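Long-range contacts in shikimate kinase (Aquifex aeolicus, PDB 2PT5), which probably catalyses the ATP-dependent phosphorylation of the 3-hydroxyl group of shikimate, a step on the route to chorismate: residues A[96-101]-A[135-140]; A[1-6]-A[71-76]. One frame throughout, in Å; residues are numbered along the deposited sequence.

Contact 1: A[96-101]-A[135-140]; sequences TVFIDI and KIYSKA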
loop_
_atom_site.group_PDB
_atom_site.type_symbol
_atom_site.label_atom_id
_atom_site.label_comp_id
_atom_site.label_asym_id
_atom_site.label_seq_id
_atom_site.Cartn_x
_atom_site.Cartn_y
_atom_site.Cartn_z
ATOM N N THR A 96 3.479 -1.997 10.370
ATOM C CA THR A 96 3.534 -1.584 8.980
ATOM C C THR A 96 4.449 -2.566 8.272
ATOM O O THR A 96 5.511 -2.917 8.784
ATOM C CB THR A 96 4.058 -0.131 8.839
ATOM O OG1 THR A 96 5.275 0.030 9.579
ATOM C CG2 THR A 96 3.021 0.851 9.364
ATOM N N VAL A 97 4.010 -3.033 7.109
ATOM C CA VAL A 97 4.759 -4.017 6.334
ATOM C C VAL A 97 5.029 -3.533 4.919
ATOM O O VAL A 97 4.098 -3.269 4.152
ATOM C CB VAL A 97 3.993 -5.360 6.233
ATOM C CG1 VAL A 97 4.858 -6.399 5.552
ATOM C CG2 VAL A 97 3.574 -5.835 7.620
ATOM N N PHE A 98 6.307 -3.445 4.573
ATOM C CA PHE A 98 6.699 -2.996 3.248
ATOM C C PHE A 98 6.990 -4.192 2.358
ATOM O O PHE A 98 7.907 -4.969 2.618
ATOM C CB PHE A 98 7.932 -2.071 3.346
ATOM C CG PHE A 98 8.551 -1.702 2.009
ATOM C CD1 PHE A 98 7.769 -1.553 0.863
ATOM C CD2 PHE A 98 9.926 -1.466 1.914
ATOM C CE1 PHE A 98 8.342 -1.177 -0.354
ATOM C CE2 PHE A 98 10.514 -1.087 0.697
ATOM C CZ PHE A 98 9.722 -0.942 -0.437
ATOM N N ILE A 99 6.176 -4.353 1.324
ATOM C CA ILE A 99 6.364 -5.435 0.370
ATOM C C ILE A 99 7.214 -4.801 -0.724
ATOM O O ILE A 99 6.721 -4.077 -1.595
ATOM C CB ILE A 99 5.020 -5.913 -0.180
ATOM C CG1 ILE A 99 4.165 -6.438 0.978
ATOM C CG2 ILE A 99 5.245 -6.986 -1.224
ATOM C CD1 ILE A 99 2.715 -6.749 0.600
ATOM N N ASP A 100 8.507 -5.086 -0.644
ATOM C CA ASP A 100 9.522 -4.527 -1.530
ATOM C C ASP A 100 9.805 -5.254 -2.842
ATOM O O ASP A 100 10.081 -6.447 -2.846
ATOM C CB ASP A 100 10.829 -4.431 -0.735
ATOM C CG ASP A 100 11.885 -3.597 -1.429
ATOM O OD1 ASP A 100 13.079 -3.844 -1.172
ATOM O OD2 ASP A 100 11.526 -2.686 -2.206
ATOM N N ILE A 101 9.733 -4.520 -3.950
ATOM C CA ILE A 101 10.066 -5.060 -5.267
ATOM C C ILE A 101 11.127 -4.130 -5.862
ATOM O O ILE A 101 11.063 -2.907 -5.689
ATOM C CB ILE A 101 8.858 -5.095 -6.237
ATOM C CG1 ILE A 101 8.178 -3.729 -6.279
ATOM C CG2 ILE A 101 7.893 -6.207 -5.835
ATOM C CD1 ILE A 101 7.063 -3.635 -7.311
ATOM N N LYS A 135 12.285 5.163 -0.228
ATOM C CA LYS A 135 13.015 5.579 0.969
ATOM C C LYS A 135 12.034 5.681 2.137
ATOM O O LYS A 135 12.374 5.382 3.285
ATOM C CB LYS A 135 13.689 6.940 0.739
ATOM C CG LYS A 135 14.928 6.879 -0.144
ATOM C CD LYS A 135 15.494 8.277 -0.446
ATOM C CE LYS A 135 16.665 8.190 -1.420
ATOM N NZ LYS A 135 17.054 9.516 -2.006
ATOM N N ILE A 136 10.815 6.111 1.838
ATOM C CA ILE A 136 9.800 6.227 2.870
ATOM C C ILE A 136 9.298 4.813 3.204
ATOM O O ILE A 136 9.226 4.433 4.369
ATOM C CB ILE A 136 8.622 7.104 2.398
ATOM C CG1 ILE A 136 9.138 8.484 1.953
ATOM C CG2 ILE A 136 7.600 7.242 3.518
ATOM C CD1 ILE A 136 9.912 9.244 3.026
ATOM N N TYR A 137 8.972 4.031 2.179
ATOM C CA TYR A 137 8.497 2.667 2.408
ATOM C C TYR A 137 9.444 1.921 3.343
ATOM O O TYR A 137 9.003 1.218 4.257
ATOM C CB TYR A 137 8.400 1.880 1.094
ATOM C CG TYR A 137 7.377 2.374 0.098
ATOM C CD1 TYR A 137 6.188 2.964 0.516
ATOM C CD2 TYR A 137 7.591 2.221 -1.275
ATOM C CE1 TYR A 137 5.235 3.400 -0.409
ATOM C CE2 TYR A 137 6.649 2.650 -2.207
ATOM C CZ TYR A 137 5.473 3.239 -1.765
ATOM O OH TYR A 137 4.557 3.705 -2.682
ATOM N N SER A 138 10.748 2.087 3.113
ATOM C CA SER A 138 11.775 1.412 3.910
ATOM C C SER A 138 11.718 1.715 5.397
ATOM O O SER A 138 12.398 1.065 6.181
ATOM C CB SER A 138 13.184 1.752 3.391
ATOM O OG SER A 138 13.400 1.243 2.082
ATOM N N LYS A 139 10.919 2.700 5.791
ATOM C CA LYS A 139 10.808 3.049 7.202
ATOM C C LYS A 139 9.819 2.126 7.916
ATOM O O LYS A 139 9.550 2.288 9.105
ATOM C CB LYS A 139 10.370 4.512 7.344
ATOM C CG LYS A 139 11.392 5.508 6.796
ATOM C CD LYS A 139 10.907 6.943 6.912
ATOM C CE LYS A 139 12.015 7.926 6.551
ATOM N NZ LYS A 139 13.187 7.787 7.461
ATOM N N ALA A 140 9.303 1.145 7.180
ATOM C CA ALA A 140 8.331 0.190 7.702
ATOM C C ALA A 140 8.889 -0.720 8.797
ATOM O O ALA A 140 10.074 -1.049 8.800
ATOM C CB ALA A 140 7.791 -0.665 6.552
#
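Phe98 swings its ring away from its backbone N and alongside its carbonyl carbon (chi1 172°), toward Tyr137 of helix 127-137. There the backbone points Tyr137 CB at the ring, and a chi1 of -65°, with CG anti to the carbonyl carbon, turns the tyrosine ring aside, letting CB lie over the Phe98 face. The setting is a beta-alpha-beta crossover of the P-loop kinase fold: strand 95-100 and strand 142-145 are parallel neighbours, and helix 127-137 belongs to the connection between them. The meeting is a close CH-pi contact, Tyr137 CB standing 3.3 Å from the centroid of the Phe98 ring, almost on the ring normal. The two rings themselves are oblique, their planes 38° apart. On the opposite face of the phenylalanine lies CB of Asp100, whose carboxylate forms salt bridges with Lys143 and Arg134. Tyr137 then leads away from the strand, its OH hydrogen-bonded to Gly78 O, at a residue predicted to bind substrate.

A type I turn from Tyr137 to Ala140, closed by Ala140 N to Tyr137 O at 2.9 Å, swings the chain back toward the strand and brings Ala140 CB to 3.5 Å from Phe98 CB. With an alanine in place of Phe98, the methylene of Tyr137 would probably lose the ring face it rests on, and a gap would be likely to open between the strand and helix 127-137. Near the start of the strand the contact passes to a hydroxyl: Thr96 OG1 lies 3.6 Å from Ala140 CA.

Contact 2: A[1-6]-A[71-76]; sequences MRIYLI and NVVIST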
loop_
_atom_site.group_PDB
_atom_site.type_symbol
_atom_site.label_atom_id
_atom_site.label_comp_id
_atom_site.label_asym_id
_atom_site.label_seq_id
_atom_site.Cartn_x
_atom_site.Cartn_y
_atom_site.Cartn_z
HETATM N N MSE A 1 -5.380 -6.464 16.474
HETATM C CA MSE A 1 -4.116 -6.168 15.748
HETATM C C MSE A 1 -4.391 -5.515 14.406
HETATM O O MSE A 1 -5.276 -5.939 13.664
HETATM C CB MSE A 1 -3.339 -7.453 15.527
HETATM C CG MSE A 1 -4.144 -8.489 14.793
HETATM SE SE MSE A 1 -3.157 -10.108 14.621
HETATM C CE MSE A 1 -4.608 -11.273 14.081
ATOM N N ARG A 2 -3.629 -4.472 14.105
ATOM C CA ARG A 2 -3.773 -3.748 12.851
ATOM C C ARG A 2 -2.499 -3.943 12.047
ATOM O O ARG A 2 -1.403 -3.704 12.548
ATOM C CB ARG A 2 -3.995 -2.255 13.112
ATOM C CG ARG A 2 -5.154 -1.962 14.050
ATOM C CD ARG A 2 -5.476 -0.484 14.078
ATOM N NE ARG A 2 -6.526 -0.174 15.044
ATOM C CZ ARG A 2 -6.319 0.028 16.341
ATOM N NH1 ARG A 2 -5.092 -0.044 16.846
ATOM N NH2 ARG A 2 -7.341 0.306 17.133
ATOM N N ILE A 3 -2.648 -4.379 10.803
ATOM C CA ILE A 3 -1.497 -4.613 9.939
ATOM C C ILE A 3 -1.610 -3.781 8.669
ATOM O O ILE A 3 -2.568 -3.914 7.902
ATOM C CB ILE A 3 -1.400 -6.095 9.556
ATOM C CG1 ILE A 3 -1.228 -6.946 10.820
ATOM C CG2 ILE A 3 -0.241 -6.310 8.594
ATOM C CD1 ILE A 3 -1.434 -8.432 10.568
ATOM N N TYR A 4 -0.626 -2.924 8.435
ATOM C CA TYR A 4 -0.661 -2.084 7.247
ATOM C C TYR A 4 0.322 -2.538 6.187
ATOM O O TYR A 4 1.490 -2.789 6.483
ATOM C CB TYR A 4 -0.368 -0.629 7.620
ATOM C CG TYR A 4 -1.311 -0.066 8.658
ATOM C CD1 TYR A 4 -1.014 -0.151 10.017
ATOM C CD2 TYR A 4 -2.507 0.547 8.279
ATOM C CE1 TYR A 4 -1.891 0.367 10.982
ATOM C CE2 TYR A 4 -3.391 1.066 9.232
ATOM C CZ TYR A 4 -3.076 0.975 10.584
ATOM O OH TYR A 4 -3.942 1.494 11.533
ATOM N N LEU A 5 -0.151 -2.638 4.948
ATOM C CA LEU A 5 0.717 -3.046 3.849
ATOM C C LEU A 5 1.028 -1.817 3.006
ATOM O O LEU A 5 0.125 -1.102 2.595
ATOM C CB LEU A 5 0.038 -4.112 2.986
ATOM C CG LEU A 5 -0.415 -5.399 3.684
ATOM C CD1 LEU A 5 -0.920 -6.372 2.631
ATOM C CD2 LEU A 5 0.729 -6.011 4.483
ATOM N N ILE A 6 2.309 -1.569 2.756
ATOM C CA ILE A 6 2.704 -0.412 1.969
ATOM C C ILE A 6 3.675 -0.822 0.875
ATOM O O ILE A 6 4.326 -1.864 0.966
ATOM C CB ILE A 6 3.352 0.676 2.870
ATOM C CG1 ILE A 6 4.736 0.226 3.347
ATOM C CG2 ILE A 6 2.473 0.925 4.084
ATOM C CD1 ILE A 6 5.400 1.197 4.327
ATOM N N ASN A 71 -8.784 -5.184 14.729
ATOM C CA ASN A 71 -8.223 -6.305 13.991
ATOM C C ASN A 71 -8.564 -6.129 12.521
ATOM O O ASN A 71 -9.732 -6.215 12.127
ATOM C CB ASN A 71 -8.804 -7.605 14.529
ATOM C CG ASN A 71 -8.592 -7.751 16.019
ATOM O OD1 ASN A 71 -7.470 -7.970 16.477
ATOM N ND2 ASN A 71 -9.667 -7.609 16.789
ATOM N N VAL A 72 -7.542 -5.887 11.706
ATOM C CA VAL A 72 -7.770 -5.658 10.288
ATOM C C VAL A 72 -6.448 -5.543 9.533
ATOM O O VAL A 72 -5.417 -5.171 10.110
ATOM C CB VAL A 72 -8.568 -4.339 10.096
ATOM C CG1 VAL A 72 -7.684 -3.148 10.475
ATOM C CG2 VAL A 72 -9.086 -4.215 8.666
ATOM N N VAL A 73 -6.478 -5.896 8.252
ATOM C CA VAL A 73 -5.309 -5.775 7.395
ATOM C C VAL A 73 -5.733 -4.705 6.413
ATOM O O VAL A 73 -6.775 -4.829 5.751
ATOM C CB VAL A 73 -5.012 -7.060 6.620
ATOM C CG1 VAL A 73 -3.839 -6.832 5.671
ATOM C CG2 VAL A 73 -4.708 -8.191 7.585
ATOM N N ILE A 74 -4.947 -3.640 6.334
ATOM C CA ILE A 74 -5.255 -2.538 5.439
ATOM C C ILE A 74 -4.132 -2.334 4.434
ATOM O O ILE A 74 -2.986 -2.121 4.833
ATOM C CB ILE A 74 -5.427 -1.232 6.234
ATOM C CG1 ILE A 74 -6.629 -1.344 7.171
ATOM C CG2 ILE A 74 -5.587 -0.061 5.294
ATOM C CD1 ILE A 74 -6.652 -0.256 8.231
ATOM N N SER A 75 -4.460 -2.420 3.142
ATOM C CA SER A 75 -3.480 -2.188 2.086
ATOM C C SER A 75 -3.623 -0.703 1.761
ATOM O O SER A 75 -4.729 -0.162 1.797
ATOM C CB SER A 75 -3.783 -3.044 0.844
ATOM O OG SER A 75 -5.091 -2.796 0.352
ATOM N N THR A 76 -2.508 -0.042 1.475
ATOM C CA THR A 76 -2.524 1.390 1.182
ATOM C C THR A 76 -2.143 1.695 -0.267
ATOM O O THR A 76 -1.571 0.855 -0.959
ATOM C CB THR A 76 -1.556 2.139 2.123
ATOM O OG1 THR A 76 -0.221 1.660 1.912
ATOM C CG2 THR A 76 -1.934 1.900 3.583
#
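Ile3 and Leu5 use their backbone groups to bind strand 2-6 to strand 72-75, two parallel neighbours inside the sheet of the P-loop fold. Ile3 N donates to Val72 O at 3.0 Å, and Ile3 O accepts from Ile74 N at 2.9 Å; the next link is Leu5 N to Ile74 O, also 2.9 Å. Weaker CA-H...O contacts fall between these bonds, as from Tyr4 CA to Ile74 O at 3.4 Å.

Side chains add two bonds. Met1 N donates to Asn71 OD1 from above the carbonyl plane. Thr76 turns OG1 between its backbone N and carbonyl carbon (chi1 61°), so that the hydroxyl, 2.9 Å from Leu5 O, shares this acceptor with Thr76 N at 3.1 Å.

Apolar contacts flank the backbones. On one face Tyr4 and Ile74 lie side by side, pointing the same way, with Tyr4 CE2 3.7 Å from Ile74 CD1; Tyr4 OH is hydrogen-bonded to Ser67 OG. On the other, Leu5 CG sits 4.2 Å from Val73 CG1, while Ile3 and Val73 also meet helix 13-24.

Strand 2-6 runs into the P-loop, and Thr76 O accepts a hydrogen bond from Lys13, a predicted ATP-binding residue. Two donors on Leu5 O thus tie the C-terminal ends of the strands together next to residues predicted to bind ATP.

In the fold
Both contacts belong largely to the buried core, and strand 2-6 joins them: it pairs with strand 72-75 in contact 2 and borders strand 95-100 of contact 1. Val97 N probably donates to Tyr4 O, and Val97 O probably accepts from Ile6 N, with Ile6 packing against both Phe98 and Tyr137. Their chemistry follows their place. Contact 2 lies within the sheet, where repeated backbone bonds do most of the work, and it is most exposed at its first residues, Met1 and Asn71. Contact 1 sets helix 127-137 and the turn after it against one face of that sheet, relying on an aromatic ring and methyl packing, and reaches solvent at Ser138. It also buries less surface, 262 Å² against 551 Å².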